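Local coordinates for nematode fatty acid retinoid binding protein (PDB 4XCP) that probably binds fatty acids and retinol as a secreted, mainly helical lipid carrier of the hookworm Necator americanus, here holding palmitic acid, at residues I21-D24 / Y25-L28; P120-D123 / D124-S128; A155-E159 / S160-A164. One frame throughout, in Å; residues are numbered along the deposited sequence.

Interaction 1: I21-D24 / Y25-L28; sequences IPAD and YRDL
Ile-21 and Arg-26 meet where the chain turns into the short helix 23-26, and the packed side of this turn is built on Ile-21. Its CG2 lies 3.4 Å from CD2 of the Tyr-25 ring, approaching that ring obliquely, while its CB rests 3.5 Å from CD of Arg-26. At chi1 178° the Tyr-25 ring points away from its own backbone N, into the buried side; both Ile-21 and Tyr-25 touch bound palmitic acid, and Tyr-25 also leans on Ile-110 and Val-129. Bends at chi2 and chi3 fold the Arg-26 chain back over the turn. Arg-26 NH1 then donates to Ile-21 O at 2.9 Å, nearly straight at 168°, with the oxygen in the guanidinium plane, while Ala-23 CA sits over one guanidinium face. Pro-22, the N-cap residue, offers its O to two backbone donors, Tyr-25 N and Arg-26 N.

The other side is looser and wetter. Ala-23 and Asp-27 are exposed, and between them a water donates to Ala-23 O and, with its oxygen 2.7 Å from Asp-27 OD1, to that carboxylate. Ala-23 O also receives Asp-27 N at 2.9 Å. Asp-24 turns to Lys-122 in a salt bridge. The chemistry is thus divided: the Ile-21 and Tyr-25 side adjoins the ligand, whereas a cationic side chain closes the turn through the carbonyl of Ile-21, the residue before the N-cap.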
ATOM      1  N   ILE A  21       7.556  -6.558  -9.336  1.00 19.60           N
ATOM      2  CA  ILE A  21       7.110  -5.168  -9.225  1.00 17.79           C
ATOM      3  C   ILE A  21       8.144  -4.294  -9.929  1.00 21.50           C
ATOM      4  O   ILE A  21       9.311  -4.331  -9.543  1.00 20.99           O
ATOM      5  CB  ILE A  21       6.922  -4.717  -7.749  1.00 19.89           C
ATOM      6  CG1 ILE A  21       6.153  -5.751  -6.895  1.00 19.71           C
ATOM      7  CG2 ILE A  21       6.259  -3.333  -7.693  1.00 21.26           C
ATOM      8  CD1 ILE A  21       6.348  -5.573  -5.333  1.00 22.45           C
ATOM      9  N   PRO A  22       7.760  -3.483 -10.936  1.00 19.83           N
ATOM     10  CA  PRO A  22       8.755  -2.602 -11.592  1.00 20.29           C
ATOM     11  C   PRO A  22       9.456  -1.709 -10.563  1.00 23.19           C
ATOM     12  O   PRO A  22       8.795  -1.214  -9.631  1.00 21.27           O
ATOM     13  CB  PRO A  22       7.908  -1.773 -12.571  1.00 21.59           C
ATOM     14  CG  PRO A  22       6.690  -2.588 -12.811  1.00 25.34           C
ATOM     15  CD  PRO A  22       6.420  -3.333 -11.544  1.00 20.83           C
ATOM     16  N   ALA A  23      10.797  -1.571 -10.689  1.00 19.14           N
ATOM     17  CA  ALA A  23      11.641  -0.764  -9.792  1.00 19.11           C
ATOM     18  C   ALA A  23      11.106   0.683  -9.635  1.00 24.51           C
ATOM     19  O   ALA A  23      11.112   1.214  -8.528  1.00 24.40           O
ATOM     20  CB  ALA A  23      13.082  -0.738 -10.311  1.00 20.56           C
ATOM     21  N   ASP A  24      10.596   1.284 -10.724  1.00 21.98           N
ATOM     22  CA  ASP A  24      10.070   2.649 -10.692  1.00 23.19           C
ATOM     23  C   ASP A  24       8.721   2.734  -9.944  1.00 25.01           C
ATOM     24  O   ASP A  24       8.370   3.814  -9.472  1.00 25.46           O
ATOM     25  CB  ASP A  24      10.030   3.308 -12.098  1.00 26.99           C
ATOM     26  CG  ASP A  24       9.308   2.543 -13.202  1.00 44.74           C
ATOM     27  OD1 ASP A  24       9.016   1.340 -13.003  1.00 45.29           O
ATOM     28  OD2 ASP A  24       9.084   3.135 -14.290  1.00 52.26           O
ATOM     29  N   TYR A  25       8.002   1.604  -9.778  1.00 20.02           N
ATOM     30  CA  TYR A  25       6.781   1.593  -8.961  1.00 18.70           C
ATOM     31  C   TYR A  25       7.220   1.414  -7.498  1.00 21.28           C
ATOM     32  O   TYR A  25       6.655   2.050  -6.622  1.00 20.55           O
ATOM     33  CB  TYR A  25       5.787   0.500  -9.389  1.00 18.95           C
ATOM     34  CG  TYR A  25       4.540   0.447  -8.519  1.00 19.25           C
ATOM     35  CD1 TYR A  25       3.459   1.293  -8.758  1.00 20.60           C
ATOM     36  CD2 TYR A  25       4.449  -0.441  -7.451  1.00 19.78           C
ATOM     37  CE1 TYR A  25       2.316   1.249  -7.959  1.00 20.90           C
ATOM     38  CE2 TYR A  25       3.315  -0.495  -6.646  1.00 20.86           C
ATOM     39  CZ  TYR A  25       2.242   0.341  -6.913  1.00 26.93           C
ATOM     40  OH  TYR A  25       1.132   0.274  -6.116  1.00 26.54           O
ATOM     41  N   ARG A  26       8.219   0.540  -7.236  1.00 18.53           N
ATOM     42  CA  ARG A  26       8.788   0.334  -5.895  1.00 17.98           C
ATOM     43  C   ARG A  26       9.375   1.667  -5.358  1.00 20.39           C
ATOM     44  O   ARG A  26       9.233   1.958  -4.176  1.00 19.70           O
ATOM     45  CB  ARG A  26       9.847  -0.791  -5.916  1.00 18.23           C
ATOM     46  CG  ARG A  26       9.242  -2.203  -5.777  1.00 23.03           C
ATOM     47  CD  ARG A  26       9.931  -3.250  -6.648  1.00 27.23           C
ATOM     48  NE  ARG A  26      11.343  -3.182  -6.420  1.00 29.95           N
ATOM     49  CZ  ARG A  26      12.305  -3.441  -7.291  1.00 35.22           C
ATOM     50  NH1 ARG A  26      12.017  -3.952  -8.484  1.00 19.78           N
ATOM     51  NH2 ARG A  26      13.559  -3.271  -6.952  1.00 17.79           N
ATOM     52  N   ASP A  27       9.948   2.506  -6.241  1.00 18.21           N
ATOM     53  CA  ASP A  27      10.473   3.837  -5.869  1.00 20.15           C
ATOM     54  C   ASP A  27       9.381   4.808  -5.365  1.00 25.87           C
ATOM     55  O   ASP A  27       9.705   5.762  -4.658  1.00 25.90           O
ATOM     56  CB  ASP A  27      11.209   4.491  -7.046  1.00 22.75           C
ATOM     57  CG  ASP A  27      12.552   3.861  -7.365  1.00 33.82           C
ATOM     58  OD1 ASP A  27      13.119   3.204  -6.480  1.00 33.64           O
ATOM     59  OD2 ASP A  27      13.041   4.046  -8.501  1.00 43.94           O
ATOM     60  N   LEU A  28       8.097   4.546  -5.711  1.00 21.79           N
ATOM     61  CA  LEU A  28       6.951   5.370  -5.299  1.00 21.54           C
ATOM     62  C   LEU A  28       6.445   4.933  -3.944  1.00 25.71           C
ATOM     63  O   LEU A  28       5.617   5.624  -3.344  1.00 26.00           O
ATOM     64  CB  LEU A  28       5.792   5.229  -6.313  1.00 21.62           C
ATOM     65  CG  LEU A  28       6.039   5.611  -7.781  1.00 27.14           C
ATOM     66  CD1 LEU A  28       4.766   5.405  -8.598  1.00 27.71           C
ATOM     67  CD2 LEU A  28       6.526   7.067  -7.923  1.00 28.88           C
TER
HETATM   68  O   HOH W   1      13.331   0.564  -6.709  1.00 34.47           O

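Interaction 2: P120-D123 / D124-S128; sequences PTKD and DLKAS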
ATOM      1  N   PRO A 120      -0.409  -7.578 -11.814  1.00 30.36           N
ATOM      2  CA  PRO A 120      -0.691  -6.401 -12.656  1.00 29.44           C
ATOM      3  C   PRO A 120       0.404  -6.135 -13.684  1.00 32.41           C
ATOM      4  O   PRO A 120       1.577  -6.379 -13.412  1.00 30.54           O
ATOM      5  CB  PRO A 120      -0.774  -5.238 -11.654  1.00 30.64           C
ATOM      6  CG  PRO A 120      -0.828  -5.854 -10.296  1.00 34.52           C
ATOM      7  CD  PRO A 120      -0.226  -7.212 -10.392  1.00 30.52           C
ATOM      8  N   THR A 121       0.022  -5.615 -14.861  1.00 30.26           N
ATOM      9  CA  THR A 121       0.979  -5.209 -15.892  1.00 30.89           C
ATOM     10  C   THR A 121       1.504  -3.833 -15.467  1.00 34.19           C
ATOM     11  O   THR A 121       0.938  -3.224 -14.546  1.00 32.78           O
ATOM     12  CB  THR A 121       0.301  -5.112 -17.281  1.00 38.15           C
ATOM     13  OG1 THR A 121      -0.766  -4.169 -17.215  1.00 39.30           O
ATOM     14  CG2 THR A 121      -0.207  -6.466 -17.807  1.00 33.08           C
ATOM     15  N   LYS A 122       2.555  -3.326 -16.139  1.00 30.86           N
ATOM     16  CA  LYS A 122       3.089  -1.997 -15.842  1.00 30.85           C
ATOM     17  C   LYS A 122       2.022  -0.913 -16.148  1.00 33.00           C
ATOM     18  O   LYS A 122       1.918   0.042 -15.387  1.00 31.35           O
ATOM     19  CB  LYS A 122       4.419  -1.730 -16.573  1.00 34.10           C
ATOM     20  CG  LYS A 122       5.186  -0.552 -15.966  1.00 49.04           C
ATOM     21  CD  LYS A 122       6.612  -0.453 -16.461  1.00 63.05           C
ATOM     22  CE  LYS A 122       7.301   0.752 -15.874  1.00 74.12           C
ATOM     23  NZ  LYS A 122       8.741   0.798 -16.238  1.00 86.15           N
ATOM     24  N   ASP A 123       1.198  -1.108 -17.212  1.00 29.87           N
ATOM     25  CA  ASP A 123       0.094  -0.210 -17.590  1.00 29.74           C
ATOM     26  C   ASP A 123      -1.022  -0.185 -16.531  1.00 31.51           C
ATOM     27  O   ASP A 123      -1.611   0.870 -16.314  1.00 31.32           O
ATOM     28  CB  ASP A 123      -0.476  -0.562 -18.970  1.00 32.71           C
ATOM     29  CG  ASP A 123       0.361  -0.082 -20.149  1.00 44.93           C
ATOM     30  OD1 ASP A 123       1.399   0.592 -19.916  1.00 44.76           O
ATOM     31  OD2 ASP A 123      -0.017  -0.383 -21.304  1.00 51.87           O
ATOM     32  N   ASP A 124      -1.276  -1.332 -15.855  1.00 25.97           N
ATOM     33  CA  ASP A 124      -2.246  -1.448 -14.754  1.00 23.88           C
ATOM     34  C   ASP A 124      -1.742  -0.641 -13.554  1.00 25.78           C
ATOM     35  O   ASP A 124      -2.527   0.022 -12.887  1.00 25.20           O
ATOM     36  CB  ASP A 124      -2.405  -2.904 -14.303  1.00 23.97           C
ATOM     37  CG  ASP A 124      -3.140  -3.814 -15.262  1.00 32.32           C
ATOM     38  OD1 ASP A 124      -3.965  -3.301 -16.059  1.00 32.69           O
ATOM     39  OD2 ASP A 124      -2.913  -5.045 -15.200  1.00 30.91           O
ATOM     40  N   LEU A 125      -0.437  -0.727 -13.269  1.00 20.82           N
ATOM     41  CA  LEU A 125       0.158   0.009 -12.166  1.00 20.21           C
ATOM     42  C   LEU A 125       0.132   1.502 -12.454  1.00 24.13           C
ATOM     43  O   LEU A 125      -0.237   2.277 -11.570  1.00 23.52           O
ATOM     44  CB  LEU A 125       1.573  -0.480 -11.846  1.00 19.81           C
ATOM     45  CG  LEU A 125       1.702  -1.941 -11.370  1.00 23.45           C
ATOM     46  CD1 LEU A 125       3.145  -2.371 -11.386  1.00 23.05           C
ATOM     47  CD2 LEU A 125       1.131  -2.135  -9.973  1.00 23.04           C
ATOM     48  N   LYS A 126       0.448   1.899 -13.711  1.00 22.13           N
ATOM     49  CA  LYS A 126       0.424   3.294 -14.145  1.00 22.28           C
ATOM     50  C   LYS A 126      -0.988   3.851 -13.982  1.00 26.52           C
ATOM     51  O   LYS A 126      -1.155   4.985 -13.516  1.00 26.33           O
ATOM     52  CB  LYS A 126       0.865   3.412 -15.616  1.00 26.54           C
ATOM     53  CG  LYS A 126       2.358   3.202 -15.874  1.00 36.51           C
ATOM     54  CD  LYS A 126       2.680   3.500 -17.334  1.00 43.64           C
ATOM     55  CE  LYS A 126       4.157   3.443 -17.635  1.00 66.83           C
ATOM     56  NZ  LYS A 126       4.551   2.139 -18.233  1.00 82.87           N
ATOM     57  N   ALA A 127      -2.005   3.038 -14.344  1.00 23.43           N
ATOM     58  CA  ALA A 127      -3.416   3.411 -14.228  1.00 24.09           C
ATOM     59  C   ALA A 127      -3.804   3.606 -12.757  1.00 24.76           C
ATOM     60  O   ALA A 127      -4.481   4.591 -12.465  1.00 22.28           O
ATOM     61  CB  ALA A 127      -4.305   2.364 -14.881  1.00 25.20           C
ATOM     62  N   SER A 128      -3.312   2.735 -11.826  1.00 20.21           N
ATOM     63  CA  SER A 128      -3.624   2.911 -10.396  1.00 19.96           C
ATOM     64  C   SER A 128      -2.994   4.182  -9.810  1.00 21.99           C
ATOM     65  O   SER A 128      -3.658   4.884  -9.057  1.00 20.76           O
ATOM     66  CB  SER A 128      -3.254   1.684  -9.560  1.00 23.21           C
ATOM     67  OG  SER A 128      -1.858   1.455  -9.513  1.00 35.11           O
TER
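Thr-121 and Asp-124 form a capping box at the start of helix 122-138, each using its side chain to take a backbone N-H of the other. Thr-121 N donates to Asp-124 OD2 at 3.0 Å and 171°, meeting the carboxylate from above its plane. In return Asp-124 N reaches Thr-121 OG1 at 3.2 Å; with chi1 at 59°, OG1 is tucked between backbone N and carbonyl carbon, facing the first turn. Asp-124 OD2 has a second partner, a salt bridge to Arg-113 of helix 94-115.

The backbone bonds of the first turns follow: Leu-125 N to Thr-121 O, Lys-126 N to Lys-122 O and Ala-127 N to Asp-123 O.

Apolar contact is made on the buried side, where Pro-120 CB packs 4.0 Å from Leu-125 CD2 and 3.9 Å from Asp-124 CB. Both Pro-120 and Leu-125 also touch Tyr-114, so the helix start is seated on helix 94-115.

Charged side chains make the remaining contacts. Asp-123 OD1 and Lys-126 NZ make a long salt bridge of 3.9 Å. Lys-122 runs extended to Asp-24, its salt-bridge partner, and the Lys-126 chain crosses it obliquely. A bend at chi4 of 98° leaves the Lys-126 ammonium beside the Lys-122 methylenes, with Lys-126 NZ 3.6 Å from Lys-122 CG.

Interaction 3: A155-E159 / S160-A164; sequences AKVFE and SGKAA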
ATOM      1  N   ALA A 155       3.565  12.543  -0.001  1.00 21.52           N
ATOM      2  CA  ALA A 155       3.287  13.925  -0.419  1.00 22.22           C
ATOM      3  C   ALA A 155       4.374  14.391  -1.395  1.00 26.35           C
ATOM      4  O   ALA A 155       4.045  14.966  -2.429  1.00 26.24           O
ATOM      5  CB  ALA A 155       3.251  14.841   0.791  1.00 23.62           C
ATOM      6  N   LYS A 156       5.659  14.086  -1.091  1.00 23.48           N
ATOM      7  CA  LYS A 156       6.813  14.417  -1.936  1.00 24.64           C
ATOM      8  C   LYS A 156       6.755  13.685  -3.298  1.00 27.59           C
ATOM      9  O   LYS A 156       7.032  14.288  -4.321  1.00 27.87           O
ATOM     10  CB  LYS A 156       8.122  14.099  -1.195  1.00 28.00           C
ATOM     11  CG  LYS A 156       9.347  14.791  -1.784  1.00 48.41           C
ATOM     12  CD  LYS A 156      10.632  14.372  -1.098  1.00 60.89           C
ATOM     13  CE  LYS A 156      11.852  14.938  -1.787  1.00 74.82           C
ATOM     14  NZ  LYS A 156      13.108  14.558  -1.083  1.00 85.22           N
ATOM     15  N   VAL A 157       6.366  12.406  -3.307  1.00 24.29           N
ATOM     16  CA  VAL A 157       6.186  11.608  -4.530  1.00 23.73           C
ATOM     17  C   VAL A 157       5.153  12.291  -5.454  1.00 26.24           C
ATOM     18  O   VAL A 157       5.353  12.362  -6.673  1.00 25.63           O
ATOM     19  CB  VAL A 157       5.826  10.129  -4.168  1.00 26.11           C
ATOM     20  CG1 VAL A 157       5.121   9.405  -5.310  1.00 25.40           C
ATOM     21  CG2 VAL A 157       7.078   9.374  -3.740  1.00 25.76           C
ATOM     22  N   PHE A 158       4.073  12.818  -4.857  1.00 23.29           N
ATOM     23  CA  PHE A 158       3.024  13.537  -5.586  1.00 23.69           C
ATOM     24  C   PHE A 158       3.479  14.919  -6.030  1.00 29.06           C
ATOM     25  O   PHE A 158       3.422  15.213  -7.214  1.00 28.27           O
ATOM     26  CB  PHE A 158       1.723  13.623  -4.768  1.00 24.97           C
ATOM     27  CG  PHE A 158       1.104  12.294  -4.389  1.00 25.46           C
ATOM     28  CD1 PHE A 158       0.893  11.306  -5.348  1.00 28.51           C
ATOM     29  CD2 PHE A 158       0.642  12.069  -3.097  1.00 27.14           C
ATOM     30  CE1 PHE A 158       0.326  10.079  -4.995  1.00 29.46           C
ATOM     31  CE2 PHE A 158       0.058  10.852  -2.746  1.00 29.64           C
ATOM     32  CZ  PHE A 158      -0.071   9.854  -3.690  1.00 28.25           C
ATOM     33  N   GLU A 159       3.989  15.734  -5.098  1.00 28.52           N
ATOM     34  CA  GLU A 159       4.445  17.114  -5.331  1.00 29.78           C
ATOM     35  C   GLU A 159       5.641  17.269  -6.270  1.00 34.96           C
ATOM     36  O   GLU A 159       5.672  18.231  -7.031  1.00 34.82           O
ATOM     37  CB  GLU A 159       4.746  17.821  -3.994  1.00 31.74           C
ATOM     38  CG  GLU A 159       3.503  18.188  -3.194  1.00 38.16           C
ATOM     39  CD  GLU A 159       2.557  19.169  -3.869  1.00 47.80           C
ATOM     40  OE1 GLU A 159       3.042  20.068  -4.593  1.00 46.12           O
ATOM     41  OE2 GLU A 159       1.328  19.049  -3.660  1.00 33.72           O
ATOM     42  N   SER A 160       6.633  16.352  -6.200  1.00 31.75           N
ATOM     43  CA  SER A 160       7.842  16.397  -7.035  1.00 32.08           C
ATOM     44  C   SER A 160       7.608  16.098  -8.513  1.00 36.77           C
ATOM     45  O   SER A 160       8.499  16.349  -9.325  1.00 38.43           O
ATOM     46  CB  SER A 160       8.884  15.413  -6.511  1.00 34.31           C
ATOM     47  OG  SER A 160       8.403  14.088  -6.672  1.00 34.87           O
ATOM     48  N   GLY A 161       6.470  15.497  -8.840  1.00 31.30           N
ATOM     49  CA  GLY A 161       6.173  15.069 -10.202  1.00 30.59           C
ATOM     50  C   GLY A 161       6.588  13.626 -10.447  1.00 32.50           C
ATOM     51  O   GLY A 161       6.437  13.118 -11.559  1.00 32.10           O
ATOM     52  N   LYS A 162       7.102  12.947  -9.404  1.00 28.70           N
ATOM     53  CA  LYS A 162       7.538  11.546  -9.470  1.00 28.37           C
ATOM     54  C   LYS A 162       6.385  10.601  -9.833  1.00 29.44           C
ATOM     55  O   LYS A 162       6.555   9.746 -10.707  1.00 28.62           O
ATOM     56  CB  LYS A 162       8.225  11.120  -8.161  1.00 31.36           C
ATOM     57  CG  LYS A 162       9.126   9.905  -8.314  1.00 49.73           C
ATOM     58  CD  LYS A 162       9.876   9.581  -7.020  1.00 57.00           C
ATOM     59  CE  LYS A 162      10.751   8.356  -7.144  1.00 66.90           C
ATOM     60  NZ  LYS A 162      11.966   8.601  -7.973  1.00 75.40           N
ATOM     61  N   ALA A 163       5.207  10.781  -9.207  1.00 24.98           N
ATOM     62  CA  ALA A 163       4.029   9.955  -9.515  1.00 23.81           C
ATOM     63  C   ALA A 163       3.551  10.199 -10.961  1.00 27.65           C
ATOM     64  O   ALA A 163       3.223   9.236 -11.657  1.00 27.27           O
ATOM     65  CB  ALA A 163       2.899  10.242  -8.531  1.00 23.63           C
ATOM     66  N   ALA A 164       3.544  11.475 -11.411  1.00 24.91           N
ATOM     67  CA  ALA A 164       3.123  11.850 -12.763  1.00 25.08           C
ATOM     68  C   ALA A 164       4.054  11.265 -13.818  1.00 29.35           C
ATOM     69  O   ALA A 164       3.567  10.754 -14.817  1.00 28.57           O
ATOM     70  CB  ALA A 164       3.037  13.365 -12.897  1.00 26.26           C
TER
HETATM   71  O   HOH W   2       3.379  13.696  -9.405  1.00 26.34           O
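Ser-160 bonds back to Lys-156 at the break between helices 152-159 and 162-167, and its short side chain spans the junction. Ser-160 CB lies 3.1 Å from Lys-156 O. One bond further, Ser-160 OG sits between the backbone N and carbonyl carbon of its own residue (chi1 66°), a position from which it donates to Lys-156 O at 2.7 Å. Ser-160 N reaches the same oxygen at 2.8 Å, the two donors arriving from opposite faces of the carbonyl plane. Ser-160 OG also accepts from Lys-162 N at 3.2 Å, an ST turn, so a single OG ties the last turn of one helix to the first turn of the next.

Gly-161 has positive phi (93°), where a side chain would press against the preceding carbonyl oxygen; it is the first residue to leave helical backbone angles and the N-cap of the following helix. Its N gives a weak bond to Phe-158 O. That oxygen also accepts from a water, which in turn accepts from Ala-164 N, while Ala-163 N reaches back directly to Val-157 O at 3.0 Å.

Beneath the turn, Ala-163 CB fits against Val-157 CG1 at 4.0 Å and, obliquely to the ring, Phe-158 CD1 at 3.9 Å. Phe-158 stacks with Tyr-136, whose hydroxyl is hydrogen-bonded to Glu-159, and rests on Val-132 and Leu-133 of helix 122-138. Carbonyls of the last turn are therefore met by a hydroxyl, a water and the amide of Ala-163, allowing the chain to change direction while its apolar side stays packed.

Overall arrangement
Along the chain the three contacts come in series: a short helix near the N-terminus, the start of helix 122-138, and the junction of helices 152-159 and 162-167. Interactions 1 and 2 have centres about 11 Å apart and touch, through the salt bridge between Asp-24 and Lys-122 and through Pro-22 against Leu-125. Interaction 3 lies about 13 Å from interaction 1, centre to centre, and meets it where Leu-28 packs on Val-157 and Ala-163. Interactions 2 and 3 do not touch each other, though interaction 2 begins helix 122-138 and interaction 3 packs on it further along. Residues 21-28 thus join helices far apart in sequence beside the palmitic acid site, which interaction 1 alone contacts.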